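Local coordinates for protein 16S rRNA (guanine(1405)-N(7))-methyltransferase (PDB 6PI9) that probably methylates the N7 position of guanine 1405 in 16S ribosomal RNA, using S-adenosyl-L-methionine, and so confers resistance to various aminoglycosides, at residues V134-L144 with W159-D167; P173-K184 with L204-P214. All blocks are in the same frame, centred on the assembly; numbering follows the deposited sequence.

Contact 1: residues V134-L144 with W159-D167. With SAH (S-adenosyl-L-homocysteine), chain B.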
# COMPACT_ATOMS: atom_id res chain seq x y z
N VAL A 134 -22.89 -0.53 -16.57
CA VAL A 134 -22.43 0.85 -16.70
C VAL A 134 -21.36 0.83 -17.78
O VAL A 134 -20.19 0.60 -17.52
CB VAL A 134 -21.93 1.41 -15.38
CG1 VAL A 134 -21.43 2.87 -15.55
CG2 VAL A 134 -23.07 1.29 -14.34
N THR A 135 -21.78 1.09 -19.02
CA THR A 135 -20.92 0.90 -20.19
C THR A 135 -20.67 2.20 -20.95
O THR A 135 -20.26 2.18 -22.12
CB THR A 135 -21.52 -0.17 -21.10
OG1 THR A 135 -22.78 0.29 -21.59
CG2 THR A 135 -21.76 -1.44 -20.29
N ASN A 136 -20.91 3.35 -20.31
CA ASN A 136 -20.65 4.63 -20.93
C ASN A 136 -19.77 5.46 -20.01
O ASN A 136 -20.18 6.52 -19.56
CB ASN A 136 -21.96 5.38 -21.22
CG ASN A 136 -21.75 6.65 -22.03
OD1 ASN A 136 -20.72 6.82 -22.69
ND2 ASN A 136 -22.72 7.55 -21.97
N ALA A 137 -18.57 4.95 -19.68
CA ALA A 137 -17.67 5.67 -18.81
C ALA A 137 -16.41 6.09 -19.54
O ALA A 137 -16.02 5.50 -20.56
CB ALA A 137 -17.26 4.86 -17.54
N LEU A 138 -15.75 7.12 -19.02
CA LEU A 138 -14.46 7.52 -19.58
C LEU A 138 -13.52 7.42 -18.41
O LEU A 138 -13.61 8.24 -17.49
CB LEU A 138 -14.46 8.95 -20.11
CG LEU A 138 -13.06 9.31 -20.62
CD1 LEU A 138 -12.76 8.39 -21.79
CD2 LEU A 138 -12.95 10.79 -21.01
N GLY A 139 -12.66 6.41 -18.41
CA GLY A 139 -11.67 6.33 -17.36
C GLY A 139 -10.46 7.18 -17.65
O GLY A 139 -10.12 7.51 -18.79
N MET A 140 -9.75 7.55 -16.58
CA MET A 140 -8.49 8.22 -16.87
C MET A 140 -7.52 7.91 -15.75
O MET A 140 -7.93 7.76 -14.59
CB MET A 140 -8.67 9.71 -17.08
CG MET A 140 -9.36 10.48 -16.01
SD MET A 140 -10.14 12.00 -16.79
CE MET A 140 -11.51 11.33 -17.71
N ASP A 141 -6.24 7.82 -16.10
CA ASP A 141 -5.27 7.40 -15.09
C ASP A 141 -3.88 7.72 -15.63
O ASP A 141 -3.69 7.98 -16.82
CB ASP A 141 -5.46 5.91 -14.80
CG ASP A 141 -4.94 5.50 -13.41
OD1 ASP A 141 -3.78 5.74 -13.11
OD2 ASP A 141 -5.76 4.99 -12.61
N ILE A 142 -2.88 7.68 -14.73
CA ILE A 142 -1.49 7.82 -15.17
C ILE A 142 -0.89 6.48 -15.54
O ILE A 142 0.23 6.43 -16.10
CB ILE A 142 -0.63 8.41 -14.06
CG1 ILE A 142 -0.87 7.68 -12.76
CG2 ILE A 142 -0.83 9.89 -13.96
CD1 ILE A 142 0.27 8.12 -11.74
N HIS A 143 -1.56 5.39 -15.17
CA HIS A 143 -1.14 4.02 -15.44
C HIS A 143 -1.64 3.62 -16.82
O HIS A 143 -2.81 3.27 -16.99
CB HIS A 143 -1.69 3.09 -14.36
CG HIS A 143 -0.93 1.80 -14.29
ND1 HIS A 143 -0.65 1.06 -15.42
CD2 HIS A 143 -0.37 1.15 -13.26
CE1 HIS A 143 0.07 -0.00 -15.08
NE2 HIS A 143 0.24 0.02 -13.77
N LEU A 144 -0.76 3.71 -17.81
CA LEU A 144 -1.14 3.37 -19.17
C LEU A 144 -1.40 1.88 -19.34
O LEU A 144 -2.03 1.48 -20.33
CB LEU A 144 -0.02 3.80 -20.12
CG LEU A 144 0.44 5.24 -19.92
CD1 LEU A 144 1.49 5.55 -20.95
CD2 LEU A 144 -0.73 6.18 -20.10
N TRP A 159 -18.70 -1.95 -25.65
CA TRP A 159 -19.03 -0.84 -24.76
C TRP A 159 -18.62 0.50 -25.38
O TRP A 159 -17.71 0.58 -26.21
CB TRP A 159 -18.32 -1.00 -23.41
CG TRP A 159 -18.64 -2.29 -22.69
CD1 TRP A 159 -19.70 -3.14 -22.95
CD2 TRP A 159 -17.91 -2.87 -21.61
NE1 TRP A 159 -19.67 -4.20 -22.08
CE2 TRP A 159 -18.59 -4.07 -21.25
CE3 TRP A 159 -16.76 -2.51 -20.90
CZ2 TRP A 159 -18.14 -4.89 -20.20
CZ3 TRP A 159 -16.33 -3.32 -19.86
CH2 TRP A 159 -17.02 -4.50 -19.53
N HIS A 160 -19.32 1.56 -24.97
CA HIS A 160 -18.86 2.89 -25.33
C HIS A 160 -17.74 3.35 -24.44
O HIS A 160 -17.03 4.30 -24.80
CB HIS A 160 -20.02 3.88 -25.29
CG HIS A 160 -21.09 3.56 -26.30
ND1 HIS A 160 -22.42 3.89 -26.12
CD2 HIS A 160 -21.01 2.95 -27.51
CE1 HIS A 160 -23.11 3.48 -27.17
NE2 HIS A 160 -22.28 2.92 -28.03
N THR A 161 -17.54 2.65 -23.32
CA THR A 161 -16.50 2.98 -22.37
C THR A 161 -15.12 3.01 -23.02
O THR A 161 -14.79 2.17 -23.86
CB THR A 161 -16.54 1.95 -21.23
OG1 THR A 161 -17.68 2.24 -20.42
CG2 THR A 161 -15.33 2.03 -20.33
N ARG A 162 -14.31 3.98 -22.58
CA ARG A 162 -12.94 4.17 -23.07
C ARG A 162 -12.12 4.69 -21.90
O ARG A 162 -12.67 5.14 -20.91
CB ARG A 162 -12.87 5.18 -24.22
CG ARG A 162 -13.50 4.75 -25.56
CD ARG A 162 -12.85 3.53 -26.18
NE ARG A 162 -13.44 3.19 -27.48
CZ ARG A 162 -14.52 2.42 -27.65
NH1 ARG A 162 -15.14 1.90 -26.61
NH2 ARG A 162 -14.98 2.15 -28.88
N ALA A 163 -10.80 4.69 -22.05
CA ALA A 163 -9.93 5.32 -21.05
C ALA A 163 -8.82 6.09 -21.76
O ALA A 163 -8.49 5.81 -22.91
CB ALA A 163 -9.31 4.31 -20.09
N ARG A 164 -8.24 7.06 -21.04
CA ARG A 164 -7.16 7.83 -21.61
C ARG A 164 -6.19 8.23 -20.52
O ARG A 164 -6.51 8.24 -19.33
CB ARG A 164 -7.68 9.08 -22.30
CG ARG A 164 -8.43 9.96 -21.27
CD ARG A 164 -8.24 11.36 -21.65
NE ARG A 164 -8.93 12.39 -20.87
CZ ARG A 164 -8.32 13.28 -20.10
NH1 ARG A 164 -6.98 13.28 -19.96
NH2 ARG A 164 -9.06 14.22 -19.52
N ALA A 165 -4.97 8.55 -20.94
CA ALA A 165 -3.98 9.08 -19.99
C ALA A 165 -4.43 10.37 -19.31
O ALA A 165 -4.84 11.32 -19.99
CB ALA A 165 -2.70 9.34 -20.76
N CYS A 166 -4.18 10.50 -18.01
CA CYS A 166 -4.49 11.77 -17.36
C CYS A 166 -3.71 11.89 -16.07
O CYS A 166 -3.86 11.00 -15.22
CB CYS A 166 -5.99 11.81 -16.99
SG CYS A 166 -6.41 13.27 -16.03
N ASP A 167 -2.95 12.97 -15.88
CA ASP A 167 -2.31 13.23 -14.58
C ASP A 167 -3.13 14.33 -13.91
O ASP A 167 -3.06 15.49 -14.32
CB ASP A 167 -0.82 13.61 -14.71
CG ASP A 167 -0.12 13.72 -13.33
OD1 ASP A 167 -0.81 14.00 -12.32
OD2 ASP A 167 1.12 13.62 -13.27
N SAH B . -10.45 4.47 -8.54
CA SAH B . -9.91 3.11 -8.74
CB SAH B . -8.42 3.06 -8.43
CG SAH B . -7.97 3.59 -7.04
SD SAH B . -6.19 3.19 -6.73
C SAH B . -10.65 2.08 -7.86
O SAH B . -11.20 2.52 -6.83
OXT SAH B . -10.68 0.87 -8.14
C5' SAH B . -5.48 4.86 -7.04
C4' SAH B . -5.28 5.18 -8.55
O4' SAH B . -4.92 6.57 -8.71
C3' SAH B . -4.21 4.35 -9.34
O3' SAH B . -4.81 3.71 -10.48
C2' SAH B . -3.18 5.37 -9.80
O2' SAH B . -2.72 5.03 -11.11
C1' SAH B . -4.04 6.64 -9.85
N9 SAH B . -3.31 7.88 -9.65
C8 SAH B . -2.47 8.18 -8.62
N7 SAH B . -2.09 9.49 -8.76
C5 SAH B . -2.66 9.97 -9.91
C6 SAH B . -2.59 11.17 -10.58
N6 SAH B . -1.82 12.16 -10.18
N1 SAH B . -3.38 11.34 -11.70
C2 SAH B . -4.12 10.32 -12.20
N3 SAH B . -4.19 9.11 -11.57
C4 SAH B . -3.45 8.98 -10.44
O HOH W 1 -17.50 0.80 -18.01
O HOH W 2 -22.71 1.25 -24.19
O HOH W 3 -16.16 6.56 -23.68
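Thr135 carries its methyl CG2 anti to its carbonyl carbon while OG1 sits between N and C (chi1 63°), and this rotation lays CG2 over one face of the Trp159 indole, 3.9 Å from the centroid of the five-membered ring: a CH-pi contact. In Thr161 OG1 is anti to the carbonyl carbon (chi1 -73°), where it accepts a nearly straight bond of 2.9 Å from Ala137 N and donates to a water bound to Val134 O. Threonine suits both places, offering a methyl at one and a hydroxyl at the other. Beyond them strands 137-141 and 162-165 run parallel: Arg162 N bonds Ala137 O, Gly139 N Arg162 O, Arg164 N Gly139 O, Asp141 N Arg164 O and Cys166 N Asp141 O. Gly139 has no side chain beside Ala163, which packs on helix 144-157. On the face opposite Ala163, Met140 and Arg164 lie side by side; Met140, bent at chi3, sets SD over one guanidinium face toward its rim, 3.7 Å from Arg164 NH2, while its CB presses tightly on Cys166 CB at 3.4 Å. The guanidinium also forms salt bridges with Glu171 and Glu175.

At the carboxyl ends Asp141 OD1 accepts from His143 N in an Asx turn, which with Gly123 N on OD2 holds the carboxylate toward the ribose of S-adenosyl-L-homocysteine. OD1 lies 2.4 Å from ligand O2', too short to be trusted; OD2 accepts from O3' at 2.7 Å. Asp167 OD1 accepts from adenine N6, its OD2 held by Thr26 and Arg29. Acidic residues ending adjacent parallel strands typify the cofactor site of Rossmann-like methyltransferases, here on a beta-alpha-beta unit.

Contact 2: residues P173-K184 with L204-P214. With SAH (S-adenosyl-L-homocysteine), chain B.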
# COMPACT_ATOMS: atom_id res chain seq x y z
N PRO A 173 -9.92 17.53 -15.40
CA PRO A 173 -10.65 17.03 -16.58
C PRO A 173 -11.76 17.96 -16.98
O PRO A 173 -12.56 18.39 -16.13
CB PRO A 173 -11.20 15.68 -16.13
CG PRO A 173 -10.16 15.21 -15.05
CD PRO A 173 -9.71 16.47 -14.37
N ALA A 174 -11.81 18.27 -18.28
CA ALA A 174 -12.76 19.24 -18.82
C ALA A 174 -14.01 18.59 -19.42
O ALA A 174 -14.89 19.30 -19.91
CB ALA A 174 -12.06 20.10 -19.88
N GLU A 175 -14.12 17.26 -19.37
CA GLU A 175 -15.25 16.59 -20.00
C GLU A 175 -16.54 16.92 -19.26
O GLU A 175 -16.54 17.21 -18.06
CB GLU A 175 -15.02 15.07 -20.01
CG GLU A 175 -13.88 14.66 -20.95
CD GLU A 175 -12.53 14.59 -20.26
OE1 GLU A 175 -11.59 14.02 -20.86
OE2 GLU A 175 -12.41 15.09 -19.10
N GLU A 176 -17.64 16.90 -20.02
CA GLU A 176 -19.00 16.94 -19.48
C GLU A 176 -19.45 15.54 -19.12
O GLU A 176 -19.30 14.62 -19.93
CB GLU A 176 -19.98 17.47 -20.52
CG GLU A 176 -19.68 18.82 -20.98
CD GLU A 176 -20.88 19.73 -20.96
OE1 GLU A 176 -20.71 20.86 -20.48
OE2 GLU A 176 -21.97 19.34 -21.48
N ALA A 177 -20.09 15.40 -17.97
CA ALA A 177 -20.63 14.09 -17.65
C ALA A 177 -21.80 14.22 -16.69
O ALA A 177 -22.05 15.27 -16.10
CB ALA A 177 -19.55 13.18 -17.08
N ASP A 178 -22.55 13.13 -16.57
CA ASP A 178 -23.64 13.07 -15.60
C ASP A 178 -23.11 12.83 -14.20
O ASP A 178 -23.69 13.31 -13.22
CB ASP A 178 -24.61 11.98 -16.03
CG ASP A 178 -25.30 12.34 -17.34
OD1 ASP A 178 -25.88 13.45 -17.37
OD2 ASP A 178 -25.20 11.59 -18.34
N ALA A 179 -22.01 12.09 -14.09
CA ALA A 179 -21.48 11.78 -12.77
C ALA A 179 -19.99 11.58 -12.91
O ALA A 179 -19.53 11.17 -13.98
CB ALA A 179 -22.14 10.50 -12.21
N ALA A 180 -19.22 11.85 -11.82
CA ALA A 180 -17.82 11.51 -11.79
C ALA A 180 -17.51 10.72 -10.53
O ALA A 180 -18.10 10.98 -9.47
CB ALA A 180 -16.88 12.73 -11.80
N LEU A 181 -16.64 9.74 -10.69
CA LEU A 181 -16.24 8.84 -9.62
C LEU A 181 -14.85 9.25 -9.23
O LEU A 181 -14.00 9.45 -10.10
CB LEU A 181 -16.24 7.38 -10.10
CG LEU A 181 -17.48 6.94 -10.89
CD1 LEU A 181 -17.36 5.47 -11.31
CD2 LEU A 181 -18.78 7.12 -10.04
N LEU A 182 -14.64 9.46 -7.92
CA LEU A 182 -13.33 9.77 -7.33
C LEU A 182 -13.13 8.74 -6.24
O LEU A 182 -13.33 9.04 -5.03
CB LEU A 182 -13.29 11.19 -6.77
CG LEU A 182 -13.39 12.27 -7.87
CD1 LEU A 182 -14.87 12.53 -8.16
CD2 LEU A 182 -12.75 13.59 -7.37
N MET A 183 -12.79 7.51 -6.64
CA MET A 183 -12.84 6.38 -5.70
C MET A 183 -11.42 6.09 -5.22
O MET A 183 -10.51 5.87 -6.05
CB MET A 183 -13.50 5.19 -6.41
CG MET A 183 -14.99 5.47 -6.70
SD MET A 183 -15.64 4.29 -7.94
CE MET A 183 -15.29 2.72 -7.15
N LYS A 184 -11.22 6.10 -3.89
CA LYS A 184 -9.93 5.82 -3.26
C LYS A 184 -8.84 6.68 -3.86
O LYS A 184 -7.71 6.23 -4.13
CB LYS A 184 -9.60 4.33 -3.40
CG LYS A 184 -10.61 3.50 -2.59
CD LYS A 184 -10.37 1.96 -2.93
CE LYS A 184 -11.35 1.06 -2.10
NZ LYS A 184 -11.22 -0.37 -2.66
N LEU A 204 -14.79 20.07 -11.40
CA LEU A 204 -15.37 19.03 -12.25
C LEU A 204 -16.72 19.46 -12.82
O LEU A 204 -17.54 20.07 -12.13
CB LEU A 204 -15.50 17.72 -11.46
CG LEU A 204 -14.16 17.02 -11.27
CD1 LEU A 204 -14.31 15.86 -10.27
CD2 LEU A 204 -13.55 16.54 -12.62
N ARG A 205 -16.95 19.14 -14.09
CA ARG A 205 -18.18 19.57 -14.75
C ARG A 205 -19.21 18.45 -14.74
O ARG A 205 -19.75 18.10 -15.79
CB ARG A 205 -17.87 20.03 -16.17
CG ARG A 205 -16.99 21.26 -16.27
CD ARG A 205 -16.47 21.42 -17.69
NE ARG A 205 -15.75 22.68 -17.90
CZ ARG A 205 -15.10 23.00 -19.01
NH1 ARG A 205 -15.05 22.15 -20.03
NH2 ARG A 205 -14.49 24.18 -19.12
N ALA A 206 -19.45 17.84 -13.58
CA ALA A 206 -20.48 16.82 -13.43
C ALA A 206 -21.31 17.18 -12.20
O ALA A 206 -20.74 17.56 -11.15
CB ALA A 206 -19.89 15.41 -13.27
N PRO A 207 -22.64 17.06 -12.28
CA PRO A 207 -23.47 17.46 -11.14
C PRO A 207 -23.48 16.47 -9.99
O PRO A 207 -23.92 16.85 -8.89
CB PRO A 207 -24.86 17.59 -11.76
CG PRO A 207 -24.84 16.65 -12.90
CD PRO A 207 -23.45 16.72 -13.46
N ARG A 208 -23.06 15.22 -10.21
CA ARG A 208 -23.08 14.22 -9.14
C ARG A 208 -21.70 13.62 -9.07
O ARG A 208 -21.11 13.35 -10.11
CB ARG A 208 -24.13 13.13 -9.38
CG ARG A 208 -25.56 13.61 -9.06
CD ARG A 208 -26.62 12.80 -9.76
NE ARG A 208 -27.91 12.75 -9.03
CZ ARG A 208 -28.65 13.81 -8.69
NH1 ARG A 208 -28.22 15.05 -8.94
NH2 ARG A 208 -29.82 13.63 -8.07
N LEU A 209 -21.19 13.41 -7.85
CA LEU A 209 -19.87 12.85 -7.62
C LEU A 209 -20.01 11.68 -6.66
O LEU A 209 -20.82 11.74 -5.73
CB LEU A 209 -18.89 13.86 -7.00
CG LEU A 209 -18.84 15.22 -7.70
CD1 LEU A 209 -17.86 16.07 -6.94
CD2 LEU A 209 -18.40 15.11 -9.18
N VAL A 210 -19.24 10.63 -6.88
CA VAL A 210 -19.11 9.52 -5.93
C VAL A 210 -17.70 9.57 -5.42
O VAL A 210 -16.76 9.39 -6.20
CB VAL A 210 -19.40 8.16 -6.58
CG1 VAL A 210 -19.22 7.02 -5.55
CG2 VAL A 210 -20.82 8.18 -7.16
N VAL A 211 -17.52 9.81 -4.12
CA VAL A 211 -16.17 10.01 -3.55
C VAL A 211 -15.98 8.94 -2.50
O VAL A 211 -16.86 8.77 -1.64
CB VAL A 211 -16.03 11.40 -2.91
CG1 VAL A 211 -14.64 11.56 -2.20
CG2 VAL A 211 -16.32 12.54 -3.95
N THR A 212 -14.91 8.16 -2.58
CA THR A 212 -14.77 7.08 -1.61
C THR A 212 -13.39 7.06 -0.96
O THR A 212 -12.40 7.55 -1.51
CB THR A 212 -15.03 5.70 -2.19
OG1 THR A 212 -13.87 5.30 -2.93
CG2 THR A 212 -16.27 5.73 -3.07
N PHE A 213 -13.34 6.40 0.21
CA PHE A 213 -12.08 6.32 0.94
C PHE A 213 -11.90 4.89 1.44
O PHE A 213 -12.87 4.23 1.80
CB PHE A 213 -12.09 7.24 2.20
CG PHE A 213 -12.26 8.69 1.85
CD1 PHE A 213 -11.13 9.49 1.64
CD2 PHE A 213 -13.54 9.26 1.73
CE1 PHE A 213 -11.29 10.86 1.31
CE2 PHE A 213 -13.71 10.62 1.38
CZ PHE A 213 -12.57 11.44 1.18
N PRO A 214 -10.67 4.40 1.50
CA PRO A 214 -10.46 3.08 2.09
C PRO A 214 -10.57 3.17 3.60
O PRO A 214 -10.10 4.12 4.23
CB PRO A 214 -9.05 2.71 1.65
CG PRO A 214 -8.35 4.10 1.48
CD PRO A 214 -9.43 5.08 1.08
N SAH B . -10.45 4.47 -8.54
CA SAH B . -9.91 3.11 -8.74
CB SAH B . -8.42 3.06 -8.43
CG SAH B . -7.97 3.59 -7.04
SD SAH B . -6.19 3.19 -6.73
C SAH B . -10.65 2.08 -7.86
O SAH B . -11.20 2.52 -6.83
OXT SAH B . -10.68 0.87 -8.14
C5' SAH B . -5.48 4.86 -7.04
C4' SAH B . -5.28 5.18 -8.55
O4' SAH B . -4.92 6.57 -8.71
C3' SAH B . -4.21 4.35 -9.34
O3' SAH B . -4.81 3.71 -10.48
C2' SAH B . -3.18 5.37 -9.80
O2' SAH B . -2.72 5.03 -11.11
C1' SAH B . -4.04 6.64 -9.85
N9 SAH B . -3.31 7.88 -9.65
C8 SAH B . -2.47 8.18 -8.62
N7 SAH B . -2.09 9.49 -8.76
C5 SAH B . -2.66 9.97 -9.91
C6 SAH B . -2.59 11.17 -10.58
N6 SAH B . -1.82 12.16 -10.18
N1 SAH B . -3.38 11.34 -11.70
C2 SAH B . -4.12 10.32 -12.20
N3 SAH B . -4.19 9.11 -11.57
C4 SAH B . -3.45 8.98 -10.44
O HOH W 4 -15.20 17.61 -15.81
O HOH W 5 -22.01 18.29 -16.82
O HOH W 6 -11.50 9.64 -3.14
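Two neighbouring parallel strands of the Rossmann-like sheet, 179-183 and 208-214, meet here, joined by a crossover through helices 186-192 and 196-203; strand 117-120 flanks 179-183 on its other edge. Their central ladder includes Leu182 N to Val210 O, 2.7 Å and almost linear at 177°, and Val210 N to Ala180 O. On one face Leu181 and Val210 lie side by side, Leu181 CD2 reaching Val210 CB at 3.7 Å under helix 100-111. On the other, Leu182 and Leu204 meet tip to tip, CD1 to CD1 at 4.0 Å, with helix 196-203 packed around them; small Ala180 lets Leu209 CD2 approach its CB to 3.9 Å. Aliphatic residues suit the middle of these buried strands, where main-chain N-H and C=O groups pair with each other.

The two ends are more polar. Arg205, poorly ordered, brings NH1 to a lone pair of Ala174 O at 2.9 Å, a bent bond on which little rests, and a water joins Arg205 N to the carbonyls of Pro173 and Glu175. At the far end Thr212 places OG1 between its N and C (chi1 78°), within 2.9 Å of Lys184 N, whose N-H is shared through bent bonds between OG1 and Thr212 O. OG1 also bonds Glu252, while Lys184 NZ forms a salt bridge with Glu95. The apolar middle is thus bounded by polar ends, and at the carboxyl end Met183 O accepts the ligand amino N at 2.9 Å.

Contacts 1 and 2 belong to one sheet, separated by strand 117-120, and both touch S-adenosyl-L-homocysteine beyond the carboxyl ends of their strands. Contact 2 lies in the middle of the sheet and is more deeply buried, with mostly aliphatic side chains on both faces; contact 1 includes outermost strand 162-165 and is only partly buried, admitting arginines, histidine and a tryptophan. Their ligand chemistry differs too: acidic side chains of contact 1 take the ribose hydroxyls and adenine, whereas a backbone carbonyl of contact 2 takes the amino group. They meet directly where Arg164 pairs with Glu175 and Met140 SD packs on Pro173 CG at 3.6 Å.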